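Local atomic coordinates of thiamine-phosphate synthase (Pyrococcus furiosus, PDB entry 1XI3), a protein that probably condenses a thiazole phosphate with a hydroxymethylpyrimidine diphosphate to give thiamine phosphate, a magnesium-dependent step of thiamine diphosphate biosynthesis. Residues Ile110-Tyr116 and Ala129-Gly135; Val165-Ile171 and Val184-Val189. All blocks are in the same frame, centred on the assembly; numbering follows the deposited sequence.

Contact 1 (Ile110-Tyr116 and Ala129-Gly135)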
loop_
_atom_site.group_PDB
_atom_site.type_symbol
_atom_site.label_atom_id
_atom_site.label_comp_id
_atom_site.label_asym_id
_atom_site.label_seq_id
_atom_site.Cartn_x
_atom_site.Cartn_y
_atom_site.Cartn_z
ATOM N N ILE A 110 -7.950 3.210 -14.060
ATOM C CA ILE A 110 -9.060 4.135 -13.934
ATOM C C ILE A 110 -9.006 4.684 -12.523
ATOM O O ILE A 110 -8.867 3.937 -11.577
ATOM C CB ILE A 110 -10.384 3.410 -14.148
ATOM C CG1 ILE A 110 -10.447 2.828 -15.566
ATOM C CG2 ILE A 110 -11.547 4.330 -13.875
ATOM C CD1 ILE A 110 -11.552 1.894 -15.800
ATOM N N ILE A 111 -9.137 5.996 -12.403
ATOM C CA ILE A 111 -9.095 6.675 -11.120
ATOM C C ILE A 111 -10.490 7.149 -10.704
ATOM O O ILE A 111 -11.113 7.984 -11.368
ATOM C CB ILE A 111 -8.179 7.898 -11.166
ATOM C CG1 ILE A 111 -6.757 7.526 -11.631
ATOM C CG2 ILE A 111 -8.176 8.619 -9.792
ATOM C CD1 ILE A 111 -5.991 6.556 -10.838
ATOM N N GLY A 112 -10.972 6.625 -9.594
ATOM C CA GLY A 112 -12.144 7.155 -8.965
ATOM C C GLY A 112 -11.698 8.049 -7.827
ATOM O O GLY A 112 -10.755 7.707 -7.118
ATOM N N ALA A 113 -12.411 9.155 -7.635
ATOM C CA ALA A 113 -12.147 10.079 -6.540
ATOM C C ALA A 113 -13.321 10.160 -5.574
ATOM O O ALA A 113 -14.457 10.443 -5.999
ATOM C CB ALA A 113 -11.830 11.452 -7.118
ATOM N N SER A 114 -13.052 9.980 -4.274
ATOM C CA SER A 114 -14.056 10.101 -3.225
ATOM C C SER A 114 -14.139 11.578 -2.858
ATOM O O SER A 114 -13.125 12.167 -2.453
ATOM C CB SER A 114 -13.700 9.281 -1.987
ATOM O OG SER A 114 -13.717 7.878 -2.238
ATOM N N VAL A 115 -15.302 12.169 -3.046
ATOM C CA VAL A 115 -15.471 13.636 -2.890
ATOM C C VAL A 115 -16.672 13.902 -2.003
ATOM O O VAL A 115 -17.680 13.209 -2.074
ATOM C CB VAL A 115 -15.602 14.355 -4.222
ATOM C CG1 VAL A 115 -14.338 14.111 -5.082
ATOM C CG2 VAL A 115 -16.874 13.963 -4.954
ATOM N N TYR A 116 -16.563 14.945 -1.177
ATOM C CA TYR A 116 -17.553 15.222 -0.129
ATOM C C TYR A 116 -18.053 16.688 -0.163
ATOM O O TYR A 116 -18.682 17.196 0.836
ATOM C CB TYR A 116 -16.940 14.926 1.224
ATOM C CG TYR A 116 -16.441 13.490 1.398
ATOM C CD1 TYR A 116 -17.265 12.514 1.958
ATOM C CD2 TYR A 116 -15.163 13.120 0.979
ATOM C CE1 TYR A 116 -16.838 11.223 2.108
ATOM C CE2 TYR A 116 -14.717 11.805 1.135
ATOM C CZ TYR A 116 -15.573 10.868 1.694
ATOM O OH TYR A 116 -15.181 9.545 1.876
ATOM N N ALA A 129 -9.480 12.787 -12.486
ATOM C CA ALA A 129 -10.271 11.649 -12.061
ATOM C C ALA A 129 -11.124 11.189 -13.228
ATOM O O ALA A 129 -11.624 12.013 -14.011
ATOM C CB ALA A 129 -11.146 12.003 -10.894
ATOM N N ASP A 130 -11.302 9.871 -13.339
ATOM C CA ASP A 130 -12.193 9.312 -14.352
ATOM C C ASP A 130 -13.648 9.252 -13.930
ATOM O O ASP A 130 -14.538 9.354 -14.770
ATOM C CB ASP A 130 -11.691 7.909 -14.735
ATOM C CG ASP A 130 -10.336 7.966 -15.382
ATOM O OD1 ASP A 130 -9.352 7.461 -14.825
ATOM O OD2 ASP A 130 -10.249 8.568 -16.480
ATOM N N TYR A 131 -13.899 9.070 -12.636
ATOM C CA TYR A 131 -15.242 9.180 -12.093
ATOM C C TYR A 131 -15.156 9.638 -10.668
ATOM O O TYR A 131 -14.080 9.666 -10.070
ATOM C CB TYR A 131 -16.042 7.848 -12.194
ATOM C CG TYR A 131 -15.553 6.764 -11.257
ATOM C CD1 TYR A 131 -14.470 5.924 -11.604
ATOM C CD2 TYR A 131 -16.126 6.591 -10.007
ATOM C CE1 TYR A 131 -14.004 4.939 -10.721
ATOM C CE2 TYR A 131 -15.661 5.615 -9.124
ATOM C CZ TYR A 131 -14.589 4.804 -9.476
ATOM O OH TYR A 131 -14.143 3.873 -8.559
ATOM N N LEU A 132 -16.312 10.033 -10.154
ATOM C CA LEU A 132 -16.427 10.505 -8.781
ATOM C C LEU A 132 -17.299 9.569 -7.998
ATOM O O LEU A 132 -18.346 9.110 -8.476
ATOM C CB LEU A 132 -17.092 11.899 -8.704
ATOM C CG LEU A 132 -16.409 12.995 -9.496
ATOM C CD1 LEU A 132 -17.142 14.319 -9.251
ATOM C CD2 LEU A 132 -14.969 13.121 -9.103
ATOM N N GLY A 133 -16.881 9.316 -6.756
ATOM C CA GLY A 133 -17.748 8.764 -5.724
ATOM C C GLY A 133 -18.196 9.938 -4.849
ATOM O O GLY A 133 -17.448 10.361 -4.000
ATOM N N ALA A 134 -19.418 10.412 -5.071
ATOM C CA ALA A 134 -19.934 11.632 -4.371
ATOM C C ALA A 134 -20.816 11.225 -3.228
ATOM O O ALA A 134 -21.817 10.529 -3.408
ATOM C CB ALA A 134 -20.687 12.525 -5.339
ATOM N N GLY A 135 -20.436 11.607 -1.996
ATOM C CA GLY A 135 -21.223 11.275 -0.840
ATOM C C GLY A 135 -20.754 12.054 0.389
ATOM O O GLY A 135 -19.957 12.947 0.257
#

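Contact 2 (Val165-Ile171 and Val184-Val189). With SO4 (sulfate ion), chain C.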
loop_
_atom_site.group_PDB
_atom_site.type_symbol
_atom_site.label_atom_id
_atom_site.label_comp_id
_atom_site.label_asym_id
_atom_site.label_seq_id
_atom_site.Cartn_x
_atom_site.Cartn_y
_atom_site.Cartn_z
ATOM N N VAL A 165 -20.562 10.192 -12.291
ATOM C CA VAL A 165 -20.747 10.346 -10.838
ATOM C C VAL A 165 -21.509 9.138 -10.303
ATOM O O VAL A 165 -22.610 8.823 -10.783
ATOM C CB VAL A 165 -21.515 11.647 -10.499
ATOM C CG1 VAL A 165 -21.694 11.776 -8.967
ATOM C CG2 VAL A 165 -20.843 12.854 -11.126
ATOM N N VAL A 166 -20.911 8.463 -9.307
ATOM C CA VAL A 166 -21.543 7.399 -8.556
ATOM C C VAL A 166 -21.893 7.954 -7.174
ATOM O O VAL A 166 -21.020 8.473 -6.466
ATOM C CB VAL A 166 -20.609 6.196 -8.413
ATOM C CG1 VAL A 166 -21.275 5.109 -7.646
ATOM C CG2 VAL A 166 -20.192 5.694 -9.803
ATOM N N ALA A 167 -23.167 7.897 -6.804
ATOM C CA ALA A 167 -23.596 8.330 -5.458
ATOM C C ALA A 167 -23.170 7.288 -4.449
ATOM O O ALA A 167 -23.220 6.094 -4.745
ATOM C CB ALA A 167 -25.122 8.465 -5.404
ATOM N N ILE A 168 -22.815 7.717 -3.220
ATOM C CA ILE A 168 -22.488 6.795 -2.185
ATOM C C ILE A 168 -22.937 7.322 -0.822
ATOM O O ILE A 168 -22.925 8.540 -0.591
ATOM C CB ILE A 168 -20.947 6.478 -2.162
ATOM C CG1 ILE A 168 -20.675 5.304 -1.222
ATOM C CG2 ILE A 168 -20.141 7.712 -1.831
ATOM C CD1 ILE A 168 -19.292 4.736 -1.272
ATOM N N GLY A 169 -23.314 6.396 0.046
ATOM C CA GLY A 169 -23.491 6.688 1.451
ATOM C C GLY A 169 -24.928 6.599 1.902
ATOM O O GLY A 169 -25.750 7.460 1.557
ATOM N N GLY A 170 -25.240 5.556 2.646
ATOM C CA GLY A 170 -26.579 5.384 3.190
ATOM C C GLY A 170 -27.650 4.994 2.191
ATOM O O GLY A 170 -28.864 5.157 2.462
ATOM N N ILE A 171 -27.222 4.453 1.045
ATOM C CA ILE A 171 -28.140 4.130 -0.038
ATOM C C ILE A 171 -28.716 2.735 0.125
ATOM O O ILE A 171 -28.009 1.783 0.420
ATOM C CB ILE A 171 -27.488 4.279 -1.435
ATOM C CG1 ILE A 171 -26.917 5.696 -1.612
ATOM C CG2 ILE A 171 -28.493 3.979 -2.532
ATOM C CD1 ILE A 171 -26.006 5.876 -2.849
ATOM N N VAL A 184 -27.211 10.934 -11.371
ATOM C CA VAL A 184 -26.013 10.109 -11.252
ATOM C C VAL A 184 -26.013 8.954 -12.259
ATOM O O VAL A 184 -27.055 8.558 -12.784
ATOM C CB VAL A 184 -25.833 9.543 -9.805
ATOM C CG1 VAL A 184 -25.511 10.727 -8.830
ATOM C CG2 VAL A 184 -27.031 8.761 -9.354
ATOM N N ASP A 185 -24.822 8.466 -12.544
ATOM C CA ASP A 185 -24.635 7.329 -13.429
ATOM C C ASP A 185 -24.778 5.982 -12.723
ATOM O O ASP A 185 -24.866 4.956 -13.366
ATOM C CB ASP A 185 -23.297 7.477 -14.100
ATOM C CG ASP A 185 -23.201 8.792 -14.849
ATOM O OD1 ASP A 185 -22.610 9.786 -14.331
ATOM O OD2 ASP A 185 -23.852 8.867 -15.918
ATOM N N GLY A 186 -24.759 5.990 -11.387
ATOM C CA GLY A 186 -24.804 4.788 -10.626
ATOM C C GLY A 186 -24.908 5.036 -9.151
ATOM O O GLY A 186 -24.778 6.176 -8.677
ATOM N N ILE A 187 -25.139 3.952 -8.424
ATOM C CA ILE A 187 -25.140 3.962 -6.966
ATOM C C ILE A 187 -24.148 2.952 -6.425
ATOM O O ILE A 187 -23.996 1.861 -6.958
ATOM C CB ILE A 187 -26.532 3.730 -6.379
ATOM C CG1 ILE A 187 -27.127 2.395 -6.889
ATOM C CG2 ILE A 187 -27.424 4.886 -6.754
ATOM C CD1 ILE A 187 -28.385 1.937 -6.153
ATOM N N ALA A 188 -23.442 3.368 -5.363
ATOM C CA ALA A 188 -22.523 2.538 -4.648
ATOM C C ALA A 188 -23.139 2.160 -3.312
ATOM O O ALA A 188 -23.639 3.023 -2.591
ATOM C CB ALA A 188 -21.187 3.243 -4.443
ATOM N N VAL A 189 -23.085 0.873 -3.004
ATOM C CA VAL A 189 -23.650 0.342 -1.789
ATOM C C VAL A 189 -22.661 -0.546 -1.044
ATOM O O VAL A 189 -21.863 -1.267 -1.659
ATOM C CB VAL A 189 -24.962 -0.421 -2.063
ATOM C CG1 VAL A 189 -26.041 0.546 -2.556
ATOM C CG2 VAL A 189 -24.752 -1.537 -3.060
HETATM S S SO4 C . -23.485 2.385 3.196
HETATM O O1 SO4 C . -24.852 2.590 3.711
HETATM O O2 SO4 C . -23.015 1.253 3.985
HETATM O O3 SO4 C . -23.523 2.044 1.773
HETATM O O4 SO4 C . -22.836 3.657 3.311
HETATM O O HOH W 1 -24.353 3.775 -0.081
#

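Contact 1 (Ile110-Tyr116 and Ala129-Gly135)
Ile-111 and Asp-130 lock together at the start of two neighbouring parallel strands of the TIM barrel, 110-115 and 131-135, joined through helix 118-127 as a beta-alpha-beta unit. The bonding is reciprocal: Ile-111 N donates a hydrogen bond to Asp-130 OD1 at 2.8 Å, almost straight (174°) and to the anti lone pair, while Ile-111 O takes two donors, Asp-130 N at 2.7 Å in the carbonyl plane and Tyr-131 N at 3.2 Å. From there backbone bonds alternate up the strands: Ala-113 N to Tyr-131 O, Gly-133 N to Ala-113 O, Val-115 N to Gly-133 O, and Gly-135 N to Val-115 O.

Most apolar contacts lie on the side of helix 118-127: Ala-113 CB is 3.9 Å from Ala-129 CB, from the loop before the strand, and Val-115 CG1 meets Leu-132 CD2.

The other face carries Ser-114, a predicted pyrimidine-substrate residue bonded to Gln-91, and Tyr-131, whose hydroxyl pairs with that of Tyr-18. With CG between backbone N and carbonyl carbon (chi1 71°), the Tyr-131 ring folds over its neighbour strand, and Gly-112, lacking a side chain, lets it settle there: Gly-112 CA makes a CH-pi contact 3.5 Å from the ring centroid.

Contact 2 (Val165-Ile171 and Val184-Val189)
A water ties Ala-188, which packs on Val-166 and Ala-167, to the turn Gly-169 to Ile-171, where strands 165-168 and 186-189, the last two of the TIM barrel, reach its C-terminal mouth. It accepts from Gly-169 N at 2.8 Å and from Ile-171 N, and donates to Ala-188 O at 2.7 Å and to sulfate O3, so four groups fix it. The sulfate, probably from the crystallisation liquor, is also held by Gly-170 N, which points at its O4 from 3.1 Å (171°), and by Ile-190 N and Ser-191 OG. Gly-170, Ile-190 and Ser-191 are predicted to bind the thiazole phosphate substrate, so the ion probably marks its phosphate site, as in other phosphate-binding TIM barrels.

Below the mouth, Ala-188 N meets Ala-167 O at 2.8 Å, in line with the C=O bond (178°), and Ala-167 N bonds to Gly-186 O. At the opposite end of the strands Asp-185 clasps Val-165 twice: its N reaches Val-165 O, and its OD1 takes Val-165 N, leaving OD2 for a salt bridge to Arg-12.

Toward the barrel interior, Ala-188 CB sits against Val-166 CG1 at 3.7 Å and Ile-168 CG1. On the helix side the Val-184 and Val-165 side chains cross at about a right angle, CG1 against CG1. Ile-171 turns toward the other strand; CG1 lies anti to the carbonyl carbon (chi1 -56°) and the chain runs on extended, bringing Ile-171 CD1 3.7 Å from Ala-188 O.

Both contacts belong to one eight-stranded parallel barrel, and their centres lie 11 Å apart. Contact 1 closes before contact 2 opens: it pairs the fifth and sixth strands, contact 2 the seventh and eighth, and helix 150-160 comes between them in sequence. The seam is the pairing of strand 131-135 with strand 165-168, where Leu-132 O and Val-166 N (2.8 Å) and Ala-134 N and Val-166 O (2.9 Å) probably form hydrogen bonds. Four consecutive strands thus make a continuous wall. Its interior and mouth probably bring Ser-114, predicted to bind the pyrimidine substrate, and Gly-170, predicted to bind the thiazole phosphate, into one active-site region.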